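Local coordinates for protein oxalate biosynthetic component 1 (Burkholderia thailandensis, PDB 5IKY) that produces oxalate in quorum sensing-dependent oxalogenesis as a bifunctional enzyme, combining a serine hydrolase of the alpha/beta-hydrolase type with an additional lyase activity, at residues Val778-Leu783 and Leu970-Gly975; Ser785-Asn790 and Ile795-Gly800; Gly800-Phe805 and Leu832-His837. All blocks are in the same frame, centred on the assembly; numbering follows the deposited sequence.

Contact 1: residues Val778-Leu783 and Leu970-Gly975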
ATOM      1  N   VAL A 778      -4.102  21.516 -39.305  1.00111.31           N
ATOM      2  CA  VAL A 778      -3.802  20.408 -38.406  1.00114.92           C
ATOM      3  C   VAL A 778      -4.947  20.105 -37.435  1.00109.21           C
ATOM      4  O   VAL A 778      -5.580  21.016 -36.902  1.00121.11           O
ATOM      5  CB  VAL A 778      -2.504  20.703 -37.617  1.00114.82           C
ATOM      6  CG1 VAL A 778      -2.412  19.852 -36.376  1.00129.76           C
ATOM      7  CG2 VAL A 778      -1.288  20.486 -38.506  1.00109.40           C
ATOM      8  N   ASP A 779      -5.207  18.816 -37.224  1.00 89.13           N
ATOM      9  CA  ASP A 779      -6.265  18.368 -36.323  1.00105.16           C
ATOM     10  C   ASP A 779      -5.901  18.545 -34.846  1.00103.74           C
ATOM     11  O   ASP A 779      -6.708  19.035 -34.056  1.00 93.14           O
ATOM     12  CB  ASP A 779      -6.599  16.898 -36.595  1.00115.62           C
ATOM     13  CG  ASP A 779      -6.855  16.619 -38.064  1.00121.12           C
ATOM     14  OD1 ASP A 779      -8.019  16.747 -38.502  1.00123.41           O
ATOM     15  OD2 ASP A 779      -5.894  16.270 -38.782  1.00123.82           O
ATOM     16  N   TRP A 780      -4.689  18.140 -34.476  1.00 95.37           N
ATOM     17  CA  TRP A 780      -4.267  18.182 -33.077  1.00102.86           C
ATOM     18  C   TRP A 780      -2.935  18.893 -32.865  1.00104.59           C
ATOM     19  O   TRP A 780      -1.961  18.638 -33.573  1.00101.95           O
ATOM     20  CB  TRP A 780      -4.165  16.766 -32.508  1.00102.27           C
ATOM     21  CG  TRP A 780      -5.479  16.074 -32.342  1.00108.37           C
ATOM     22  CD1 TRP A 780      -6.175  15.396 -33.300  1.00113.19           C
ATOM     23  CD2 TRP A 780      -6.253  15.982 -31.141  1.00112.21           C
ATOM     24  NE1 TRP A 780      -7.338  14.892 -32.769  1.00112.75           N
ATOM     25  CE2 TRP A 780      -7.409  15.237 -31.446  1.00108.63           C
ATOM     26  CE3 TRP A 780      -6.082  16.459 -29.836  1.00109.56           C
ATOM     27  CZ2 TRP A 780      -8.390  14.957 -30.496  1.00111.52           C
ATOM     28  CZ3 TRP A 780      -7.056  16.180 -28.895  1.00 97.87           C
ATOM     29  CH2 TRP A 780      -8.194  15.436 -29.229  1.00109.98           C
ATOM     30  N   VAL A 781      -2.896  19.773 -31.871  1.00100.48           N
ATOM     31  CA  VAL A 781      -1.651  20.403 -31.452  1.00 93.15           C
ATOM     32  C   VAL A 781      -1.082  19.669 -30.243  1.00 93.24           C
ATOM     33  O   VAL A 781      -1.794  19.408 -29.277  1.00 91.14           O
ATOM     34  CB  VAL A 781      -1.855  21.892 -31.108  1.00 93.75           C
ATOM     35  CG1 VAL A 781      -0.581  22.490 -30.529  1.00 85.79           C
ATOM     36  CG2 VAL A 781      -2.300  22.665 -32.341  1.00 81.26           C
ATOM     37  N   VAL A 782       0.201  19.326 -30.300  1.00 92.73           N
ATOM     38  CA  VAL A 782       0.845  18.652 -29.180  1.00 92.30           C
ATOM     39  C   VAL A 782       1.777  19.607 -28.439  1.00 92.26           C
ATOM     40  O   VAL A 782       2.787  20.054 -28.983  1.00 93.06           O
ATOM     41  CB  VAL A 782       1.637  17.415 -29.638  1.00 89.71           C
ATOM     42  CG1 VAL A 782       2.341  16.769 -28.451  1.00 80.65           C
ATOM     43  CG2 VAL A 782       0.716  16.420 -30.323  1.00 85.73           C
ATOM     44  N   LEU A 783       1.420  19.919 -27.198  1.00 82.34           N
ATOM     45  CA  LEU A 783       2.220  20.805 -26.361  1.00 79.30           C
ATOM     46  C   LEU A 783       3.493  20.102 -25.896  1.00 75.35           C
ATOM     47  O   LEU A 783       3.526  18.876 -25.797  1.00 91.37           O
ATOM     48  CB  LEU A 783       1.401  21.279 -25.158  1.00 81.82           C
ATOM     49  CG  LEU A 783       0.177  22.134 -25.487  1.00 80.27           C
ATOM     50  CD1 LEU A 783      -0.612  22.441 -24.226  1.00 78.44           C
ATOM     51  CD2 LEU A 783       0.594  23.418 -26.184  1.00 71.69           C
ATOM     52  N   LEU A 970      -9.776  22.990 -26.523  1.00103.06           N
ATOM     53  CA  LEU A 970      -9.953  21.770 -25.745  1.00 91.39           C
ATOM     54  C   LEU A 970      -8.607  21.194 -25.309  1.00 93.66           C
ATOM     55  O   LEU A 970      -7.606  21.343 -26.009  1.00104.91           O
ATOM     56  CB  LEU A 970     -10.734  20.737 -26.557  1.00 96.43           C
ATOM     57  CG  LEU A 970     -11.036  19.400 -25.882  1.00 99.57           C
ATOM     58  CD1 LEU A 970     -12.304  19.482 -25.040  1.00101.22           C
ATOM     59  CD2 LEU A 970     -11.134  18.308 -26.926  1.00 98.52           C
ATOM     60  N   LEU A 971      -8.588  20.533 -24.155  1.00 83.57           N
ATOM     61  CA  LEU A 971      -7.349  19.989 -23.610  1.00 90.18           C
ATOM     62  C   LEU A 971      -7.496  18.560 -23.097  1.00 90.28           C
ATOM     63  O   LEU A 971      -8.373  18.266 -22.285  1.00 89.47           O
ATOM     64  CB  LEU A 971      -6.839  20.881 -22.480  1.00100.22           C
ATOM     65  CG  LEU A 971      -5.475  21.536 -22.685  1.00103.59           C
ATOM     66  CD1 LEU A 971      -5.171  22.445 -21.511  1.00110.02           C
ATOM     67  CD2 LEU A 971      -4.397  20.477 -22.844  1.00 99.28           C
ATOM     68  N   VAL A 972      -6.625  17.677 -23.573  1.00 82.70           N
ATOM     69  CA  VAL A 972      -6.548  16.320 -23.049  1.00 81.68           C
ATOM     70  C   VAL A 972      -5.152  16.078 -22.483  1.00 80.13           C
ATOM     71  O   VAL A 972      -4.168  16.053 -23.223  1.00 81.04           O
ATOM     72  CB  VAL A 972      -6.858  15.265 -24.126  1.00 87.75           C
ATOM     73  CG1 VAL A 972      -6.731  13.865 -23.543  1.00 70.46           C
ATOM     74  CG2 VAL A 972      -8.248  15.487 -24.706  1.00 81.83           C
ATOM     75  N   SER A 973      -5.071  15.907 -21.169  1.00 77.56           N
ATOM     76  CA  SER A 973      -3.784  15.786 -20.496  1.00 77.01           C
ATOM     77  C   SER A 973      -3.555  14.383 -19.942  1.00 72.03           C
ATOM     78  O   SER A 973      -4.356  13.872 -19.159  1.00 76.72           O
ATOM     79  CB  SER A 973      -3.681  16.818 -19.366  1.00 77.61           C
ATOM     80  OG  SER A 973      -2.412  16.769 -18.736  1.00 74.70           O
ATOM     81  N   PHE A 974      -2.455  13.762 -20.359  1.00 68.13           N
ATOM     82  CA  PHE A 974      -2.046  12.473 -19.816  1.00 68.87           C
ATOM     83  C   PHE A 974      -0.878  12.664 -18.857  1.00 77.63           C
ATOM     84  O   PHE A 974       0.206  13.093 -19.259  1.00 76.10           O
ATOM     85  CB  PHE A 974      -1.663  11.503 -20.935  1.00 81.00           C
ATOM     86  CG  PHE A 974      -2.822  11.077 -21.791  1.00 84.14           C
ATOM     87  CD1 PHE A 974      -3.134  11.765 -22.953  1.00 66.65           C
ATOM     88  CD2 PHE A 974      -3.600   9.989 -21.432  1.00 80.56           C
ATOM     89  CE1 PHE A 974      -4.201  11.375 -23.741  1.00 73.22           C
ATOM     90  CE2 PHE A 974      -4.668   9.593 -22.215  1.00 85.16           C
ATOM     91  CZ  PHE A 974      -4.969  10.287 -23.371  1.00 79.74           C
ATOM     92  N   GLY A 975      -1.107  12.346 -17.588  1.00 76.86           N
ATOM     93  CA  GLY A 975      -0.102  12.550 -16.564  1.00 66.25           C
ATOM     94  C   GLY A 975       0.122  14.025 -16.297  1.00 69.75           C
ATOM     95  O   GLY A 975       1.176  14.571 -16.625  1.00 70.43           O
TER

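Contact 2: residues Ser785-Asn790 and Ile795-Gly800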
ATOM      1  N   SER A 785       6.520  18.747 -23.423  1.00 84.27           N
ATOM      2  CA  SER A 785       6.706  18.313 -22.047  1.00 80.39           C
ATOM      3  C   SER A 785       8.003  18.908 -21.511  1.00 82.24           C
ATOM      4  O   SER A 785       8.561  19.829 -22.105  1.00 78.06           O
ATOM      5  CB  SER A 785       6.725  16.787 -21.947  1.00 75.41           C
ATOM      6  OG  SER A 785       7.739  16.232 -22.765  1.00 95.66           O
ATOM      7  N   THR A 786       8.483  18.376 -20.394  1.00 77.35           N
ATOM      8  CA  THR A 786       9.681  18.906 -19.750  1.00 77.40           C
ATOM      9  C   THR A 786      10.991  18.650 -20.518  1.00 76.86           C
ATOM     10  O   THR A 786      11.790  19.574 -20.683  1.00 86.33           O
ATOM     11  CB  THR A 786       9.824  18.347 -18.318  1.00 69.36           C
ATOM     12  OG1 THR A 786       8.661  18.688 -17.556  1.00 80.98           O
ATOM     13  CG2 THR A 786      11.055  18.924 -17.637  1.00 63.66           C
ATOM     14  N   PRO A 787      11.230  17.411 -20.994  1.00 81.90           N
ATOM     15  CA  PRO A 787      12.540  17.206 -21.623  1.00 80.55           C
ATOM     16  C   PRO A 787      12.624  17.665 -23.079  1.00 88.20           C
ATOM     17  O   PRO A 787      13.709  17.633 -23.662  1.00 94.57           O
ATOM     18  CB  PRO A 787      12.724  15.691 -21.535  1.00 74.89           C
ATOM     19  CG  PRO A 787      11.344  15.162 -21.648  1.00 66.47           C
ATOM     20  CD  PRO A 787      10.462  16.151 -20.927  1.00 76.36           C
ATOM     21  N   THR A 788      11.503  18.083 -23.659  1.00 78.27           N
ATOM     22  CA  THR A 788      11.475  18.442 -25.074  1.00 84.01           C
ATOM     23  C   THR A 788      11.895  19.889 -25.322  1.00 86.10           C
ATOM     24  O   THR A 788      11.067  20.738 -25.655  1.00 82.59           O
ATOM     25  CB  THR A 788      10.075  18.221 -25.677  1.00 85.07           C
ATOM     26  OG1 THR A 788       9.133  19.086 -25.029  1.00 98.66           O
ATOM     27  CG2 THR A 788       9.641  16.775 -25.493  1.00 70.57           C
ATOM     28  N   THR A 789      13.188  20.163 -25.165  1.00 85.40           N
ATOM     29  CA  THR A 789      13.729  21.495 -25.421  1.00 82.51           C
ATOM     30  C   THR A 789      14.463  21.544 -26.760  1.00 86.95           C
ATOM     31  O   THR A 789      14.677  20.515 -27.399  1.00 84.46           O
ATOM     32  CB  THR A 789      14.683  21.943 -24.299  1.00 84.26           C
ATOM     33  OG1 THR A 789      15.596  20.883 -23.992  1.00 89.83           O
ATOM     34  CG2 THR A 789      13.896  22.298 -23.047  1.00 86.01           C
ATOM     35  N   ASN A 790      14.846  22.747 -27.179  1.00 95.30           N
ATOM     36  CA  ASN A 790      15.439  22.951 -28.498  1.00 96.62           C
ATOM     37  C   ASN A 790      16.912  22.554 -28.562  1.00 99.30           C
ATOM     38  O   ASN A 790      17.796  23.410 -28.500  1.00 96.33           O
ATOM     39  CB  ASN A 790      15.282  24.415 -28.921  1.00 86.59           C
ATOM     40  CG  ASN A 790      15.452  24.615 -30.419  1.00 99.94           C
ATOM     41  OD1 ASN A 790      16.077  23.805 -31.103  1.00 91.21           O
ATOM     42  ND2 ASN A 790      14.897  25.707 -30.934  1.00 89.97           N
ATOM     43  N   ILE A 795      14.795  17.424 -29.510  1.00 91.67           N
ATOM     44  CA  ILE A 795      14.013  17.317 -30.734  1.00 87.38           C
ATOM     45  C   ILE A 795      13.622  15.866 -30.993  1.00 97.52           C
ATOM     46  O   ILE A 795      12.500  15.582 -31.417  1.00108.08           O
ATOM     47  CB  ILE A 795      14.784  17.863 -31.951  1.00 87.52           C
ATOM     48  CG1 ILE A 795      15.344  19.253 -31.648  1.00 91.20           C
ATOM     49  CG2 ILE A 795      13.890  17.899 -33.182  1.00 84.04           C
ATOM     50  CD1 ILE A 795      16.214  19.811 -32.751  1.00 81.17           C
ATOM     51  N   LYS A 796      14.553  14.953 -30.731  1.00 89.83           N
ATOM     52  CA  LYS A 796      14.308  13.527 -30.913  1.00 79.39           C
ATOM     53  C   LYS A 796      13.154  13.064 -30.035  1.00 89.81           C
ATOM     54  O   LYS A 796      12.269  12.336 -30.486  1.00 96.31           O
ATOM     55  CB  LYS A 796      15.568  12.719 -30.600  1.00 75.89           C
ATOM     56  N   LEU A 797      13.171  13.499 -28.779  1.00 96.34           N
ATOM     57  CA  LEU A 797      12.114  13.165 -27.833  1.00 96.30           C
ATOM     58  C   LEU A 797      10.800  13.834 -28.226  1.00 93.51           C
ATOM     59  O   LEU A 797       9.729  13.240 -28.104  1.00 98.52           O
ATOM     60  CB  LEU A 797      12.517  13.580 -26.417  1.00 87.64           C
ATOM     61  CG  LEU A 797      13.786  12.918 -25.877  1.00 84.30           C
ATOM     62  CD1 LEU A 797      14.228  13.577 -24.580  1.00 87.41           C
ATOM     63  CD2 LEU A 797      13.571  11.425 -25.680  1.00 73.65           C
ATOM     64  N   SER A 798      10.894  15.072 -28.699  1.00 85.29           N
ATOM     65  CA  SER A 798       9.722  15.820 -29.136  1.00 87.47           C
ATOM     66  C   SER A 798       9.048  15.127 -30.316  1.00 91.04           C
ATOM     67  O   SER A 798       7.820  15.101 -30.416  1.00 97.09           O
ATOM     68  CB  SER A 798      10.108  17.252 -29.509  1.00 94.21           C
ATOM     69  OG  SER A 798       8.968  18.021 -29.844  1.00106.29           O
ATOM     70  N   ASN A 799       9.860  14.562 -31.205  1.00 79.81           N
ATOM     71  CA  ASN A 799       9.349  13.820 -32.351  1.00 83.07           C
ATOM     72  C   ASN A 799       8.679  12.519 -31.926  1.00 90.82           C
ATOM     73  O   ASN A 799       7.568  12.211 -32.361  1.00 99.11           O
ATOM     74  CB  ASN A 799      10.473  13.520 -33.345  1.00 91.32           C
ATOM     75  CG  ASN A 799      10.988  14.765 -34.038  1.00101.18           C
ATOM     76  OD1 ASN A 799      10.282  15.767 -34.143  1.00115.00           O
ATOM     77  ND2 ASN A 799      12.224  14.705 -34.519  1.00 98.65           N
ATOM     78  N   GLY A 800       9.366  11.760 -31.077  1.00 94.36           N
ATOM     79  CA  GLY A 800       8.865  10.482 -30.604  1.00 88.20           C
ATOM     80  C   GLY A 800       7.536  10.596 -29.885  1.00 91.24           C
ATOM     81  O   GLY A 800       6.663   9.740 -30.038  1.00103.10           O
TER

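Contact 3: residues Gly800-Phe805 and Leu832-His837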
ATOM      1  N   GLY A 800       9.366  11.760 -31.077  1.00 94.36           N
ATOM      2  CA  GLY A 800       8.865  10.482 -30.604  1.00 88.20           C
ATOM      3  C   GLY A 800       7.536  10.596 -29.885  1.00 91.24           C
ATOM      4  O   GLY A 800       6.663   9.740 -30.038  1.00103.10           O
ATOM      5  N   MET A 801       7.382  11.656 -29.099  1.00 95.41           N
ATOM      6  CA  MET A 801       6.134  11.903 -28.389  1.00 90.34           C
ATOM      7  C   MET A 801       5.019  12.232 -29.372  1.00 91.34           C
ATOM      8  O   MET A 801       3.875  11.814 -29.195  1.00 95.77           O
ATOM      9  CB  MET A 801       6.300  13.040 -27.380  1.00 80.24           C
ATOM     10  CG  MET A 801       5.923  12.666 -25.959  1.00 92.53           C
ATOM     11  SD  MET A 801       5.683  14.109 -24.907  1.00123.23           S
ATOM     12  CE  MET A 801       4.257  14.858 -25.686  1.00 72.05           C
ATOM     13  N   ALA A 802       5.365  12.984 -30.411  1.00 81.10           N
ATOM     14  CA  ALA A 802       4.404  13.369 -31.436  1.00 83.80           C
ATOM     15  C   ALA A 802       3.955  12.160 -32.244  1.00 96.53           C
ATOM     16  O   ALA A 802       2.778  12.026 -32.582  1.00 96.82           O
ATOM     17  CB  ALA A 802       4.999  14.423 -32.349  1.00 87.64           C
ATOM     18  N   GLN A 803       4.904  11.282 -32.558  1.00101.20           N
ATOM     19  CA  GLN A 803       4.610  10.076 -33.319  1.00 99.89           C
ATOM     20  C   GLN A 803       3.716   9.140 -32.520  1.00 90.22           C
ATOM     21  O   GLN A 803       2.803   8.521 -33.069  1.00 94.23           O
ATOM     22  CB  GLN A 803       5.899   9.359 -33.719  1.00104.16           C
ATOM     23  CG  GLN A 803       5.671   8.113 -34.559  1.00113.84           C
ATOM     24  CD  GLN A 803       6.965   7.427 -34.947  1.00129.15           C
ATOM     25  OE1 GLN A 803       7.825   8.021 -35.599  1.00137.36           O
ATOM     26  NE2 GLN A 803       7.111   6.169 -34.549  1.00132.98           N
ATOM     27  N   LEU A 804       3.981   9.043 -31.221  1.00 91.31           N
ATOM     28  CA  LEU A 804       3.160   8.228 -30.334  1.00100.97           C
ATOM     29  C   LEU A 804       1.712   8.714 -30.316  1.00101.25           C
ATOM     30  O   LEU A 804       0.778   7.912 -30.367  1.00 97.19           O
ATOM     31  CB  LEU A 804       3.734   8.233 -28.914  1.00 94.53           C
ATOM     32  CG  LEU A 804       4.828   7.202 -28.617  1.00 87.99           C
ATOM     33  CD1 LEU A 804       5.550   7.527 -27.315  1.00 89.71           C
ATOM     34  CD2 LEU A 804       4.237   5.801 -28.570  1.00 75.68           C
ATOM     35  N   PHE A 805       1.539  10.032 -30.254  1.00 98.09           N
ATOM     36  CA  PHE A 805       0.210  10.643 -30.215  1.00105.45           C
ATOM     37  C   PHE A 805      -0.540  10.507 -31.526  1.00113.06           C
ATOM     38  O   PHE A 805      -1.771  10.433 -31.542  1.00117.00           O
ATOM     39  CB  PHE A 805       0.307  12.127 -29.846  1.00 88.79           C
ATOM     40  CG  PHE A 805       0.208  12.392 -28.376  1.00 91.89           C
ATOM     41  CD1 PHE A 805      -0.973  12.141 -27.694  1.00100.66           C
ATOM     42  CD2 PHE A 805       1.283  12.916 -27.678  1.00 84.58           C
ATOM     43  CE1 PHE A 805      -1.074  12.390 -26.346  1.00 79.79           C
ATOM     44  CE2 PHE A 805       1.187  13.166 -26.326  1.00 78.94           C
ATOM     45  CZ  PHE A 805       0.006  12.903 -25.661  1.00 79.24           C
ATOM     46  N   LEU A 832      -0.816  16.304 -37.463  1.00116.42           N
ATOM     47  CA  LEU A 832      -0.558  16.736 -36.092  1.00104.94           C
ATOM     48  C   LEU A 832       0.504  17.828 -36.036  1.00101.81           C
ATOM     49  O   LEU A 832       1.391  17.883 -36.885  1.00109.80           O
ATOM     50  CB  LEU A 832      -0.125  15.552 -35.224  1.00 88.95           C
ATOM     51  CG  LEU A 832      -1.140  15.082 -34.181  1.00 98.58           C
ATOM     52  CD1 LEU A 832      -2.366  14.490 -34.861  1.00109.11           C
ATOM     53  CD2 LEU A 832      -0.514  14.089 -33.209  1.00 83.64           C
ATOM     54  N   LEU A 833       0.409  18.693 -35.032  1.00 97.67           N
ATOM     55  CA  LEU A 833       1.403  19.744 -34.831  1.00105.78           C
ATOM     56  C   LEU A 833       2.096  19.591 -33.481  1.00107.33           C
ATOM     57  O   LEU A 833       1.457  19.672 -32.432  1.00106.84           O
ATOM     58  CB  LEU A 833       0.759  21.127 -34.932  1.00 99.06           C
ATOM     59  CG  LEU A 833       1.705  22.295 -34.635  1.00 96.96           C
ATOM     60  CD1 LEU A 833       2.819  22.362 -35.670  1.00 92.72           C
ATOM     61  CD2 LEU A 833       0.947  23.611 -34.562  1.00101.19           C
ATOM     62  N   ALA A 834       3.407  19.374 -33.516  1.00102.68           N
ATOM     63  CA  ALA A 834       4.187  19.192 -32.299  1.00 95.85           C
ATOM     64  C   ALA A 834       5.022  20.429 -31.987  1.00 94.26           C
ATOM     65  O   ALA A 834       5.644  21.010 -32.877  1.00 95.11           O
ATOM     66  CB  ALA A 834       5.078  17.973 -32.423  1.00 81.68           C
ATOM     67  N   ILE A 835       5.038  20.817 -30.717  1.00 81.78           N
ATOM     68  CA  ILE A 835       5.790  21.990 -30.287  1.00 85.64           C
ATOM     69  C   ILE A 835       6.960  21.598 -29.390  1.00 91.99           C
ATOM     70  O   ILE A 835       6.820  20.769 -28.490  1.00 86.91           O
ATOM     71  CB  ILE A 835       4.888  22.992 -29.538  1.00 87.03           C
ATOM     72  CG1 ILE A 835       3.597  23.237 -30.323  1.00 86.30           C
ATOM     73  CG2 ILE A 835       5.629  24.300 -29.289  1.00 88.12           C
ATOM     74  CD1 ILE A 835       2.634  24.182 -29.637  1.00 89.62           C
ATOM     75  N   THR A 836       8.118  22.198 -29.650  1.00 85.89           N
ATOM     76  CA  THR A 836       9.307  21.977 -28.840  1.00 85.55           C
ATOM     77  C   THR A 836       9.651  23.253 -28.081  1.00 99.23           C
ATOM     78  O   THR A 836       9.620  24.337 -28.653  1.00105.96           O
ATOM     79  CB  THR A 836      10.508  21.550 -29.708  1.00 89.13           C
ATOM     80  OG1 THR A 836      10.173  20.367 -30.444  1.00 97.95           O
ATOM     81  CG2 THR A 836      11.728  21.275 -28.846  1.00 82.93           C
ATOM     82  N   HIS A 837       9.965  23.127 -26.795  1.00 94.80           N
ATOM     83  CA  HIS A 837      10.309  24.289 -25.980  1.00 84.45           C
ATOM     84  C   HIS A 837      11.573  24.990 -26.467  1.00 97.75           C
ATOM     85  O   HIS A 837      12.362  24.424 -27.224  1.00 90.91           O
ATOM     86  CB  HIS A 837      10.490  23.887 -24.517  1.00 78.81           C
ATOM     87  CG  HIS A 837       9.250  24.029 -23.689  1.00 91.77           C
ATOM     88  ND1 HIS A 837       8.523  25.197 -23.634  1.00 90.64           N
ATOM     89  CD2 HIS A 837       8.622  23.155 -22.866  1.00 70.22           C
ATOM     90  CE1 HIS A 837       7.493  25.035 -22.822  1.00 89.69           C
ATOM     91  NE2 HIS A 837       7.531  23.804 -22.343  1.00 85.14           N
TER

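Contact 1: residues Val778-Leu783 and Leu970-Gly975
Trp780 reaches Val972 only with the far rim of its indole. CB leaves the strand across the line to 970-975 rather than along it; the side chain touches Leu832 of the neighbouring strand. From CG the ring stands steeply across the CA-CB-CG plane (chi2 84°), which sends the five-membered part with CD1 and NE1 away from 970-975 and the benzo part toward it. At the tip, CZ3 lies 4.4 Å from Val972 CG2, a methyl group that sits at the ring edge near its plane. The neighbouring CH2 is 4.7 Å from Leu970 CD2, a looser approach. The ring itself is stacked on Phe932, and helix 1080-1090 packs against it through Ile1086 and Phe1089.

The long span has a simple cause. In the central sheet of the alpha/beta-hydrolase fold, strand 929-935 runs between 780-782 and 969-976, so the two strands are second neighbours: the CA atoms of Trp780 and Leu970 are 9.9 Å apart, and no hydrogen bond links the segments. Side chains bridge the intervening strand on both faces of the sheet. On the face opposite the indole, Leu783 CD1 comes within 4.5 Å of Leu971 CD2, methyl against methyl, and both leucines also touch Ala941 of helix 937-955, the helix that follows the intervening strand.

Contact 2: residues Ser785-Asn790 and Ile795-Gly800
Ile795 meets the preceding loop at two points: its backbone N is 3.7 Å from Thr789 O, and its CD1, at the tip, is 4.3 Å from Asn790 OD1. The amide nitrogen of that asparagine is held by Gly745 O. This is the strand-to-helix turn of an alpha/beta-hydrolase domain, in which the chain leaves strand 780-782, runs through 785-790 and enters helix 792-813. In this family the loop after the corresponding strand often supplies an amide to the oxyanion hole, but the hole of this enzyme is unusual, and no such role is assigned to these residues.

Two residues on, Leu797 directs its side chain at the loop. Its CG is anti to the carbonyl carbon (chi1 -60°), and CD1 then settles 4.0 Å from Pro787 CB, with the carbonyl oxygen of the same proline slightly farther off.

At Ser798 the loop packs on the helix backbone: Thr788 CG2 lies 3.8 Å from Ser798 CA. The CB atoms of Thr788 and Ser798 are themselves 4.0 Å apart. The serine hydroxyl, turned anti to its own N, is hydrogen-bonded to Thr836 OG1 on strand 832-836.

Helical bonding is regular through this part: Asn799 N donates to Ile795 O at 2.8 Å, and Gly800 N to Lys796 O. On the loop side Thr788 centres an inverse gamma turn, closed by a weak bond from Thr789 N to Pro787 O. Within the loop Thr788 OG1 donates to Ser785 O at 3.1 Å, from about 50° out of the carbonyl plane.

Contact 3: residues Gly800-Phe805 and Leu832-His837
Leu832, with chi1 at -109°, brings CD2 onto the last turn of helix segment 800-805, while a chi1 of -91° in Phe805 turns the ring away and leaves CB at the contact. That one leucine methyl, Leu832 CD2, is 3.9 Å from Ala802 O and 4.0 Å from Phe805 CB, with Phe805 C at a similar range. In Phe805 CB points at the strand, and only this root of the side chain touches Leu832; the ring stacks on Phe932 and has Met801 CE at its edge, in plane. Helix 1071-1076 adds Ile1071 and Leu1075 against the same phenylalanine.

Farther along the strand the fit is between small residues. Ala802 CB and Ala834 CB face one another at 3.6 Å, and their CA atoms, 5.9 Å apart, are the closest CA pair of the two segments. The two methyls meet where the segment axes come within 8.8 Å. No hydrogen bond crosses; the contacts are van der Waals, with Leu832 CD2 also lying over backbone atoms of Ala802 and Phe805.

The axes run nearly antiparallel, at 154°. Since strand 832-836 pairs in parallel with strand 780-782, which precedes the helix in the chain, this helix-on-sheet packing belongs to a beta-alpha-beta crossover, the repeating unit of the alpha/beta-hydrolase sheet.

How the contacts relate
All three contacts lie in the C-terminal alpha/beta-hydrolase part. Along the chain, strand 780-782 leads through the loop of contact 2 into helix 792-813, which contacts 2 and 3 share through Gly800, and then to strand 832-836; 970-975 closes contact 1 much later. Centres of contacts 1 and 3 are about 10 Å apart, of 2 and 3 about 8 Å, and of 1 and 2 about 15 Å. Trp780 O and Leu833 N, probably hydrogen-bonded, join contacts 1 and 3. Thr788 O and His837 N, probably bonded too, tie loop to strand end, and the Ser798-Thr836 pair ties helix to strand. Strand, loop, helix and strand thus form one crossover unit of the sheet.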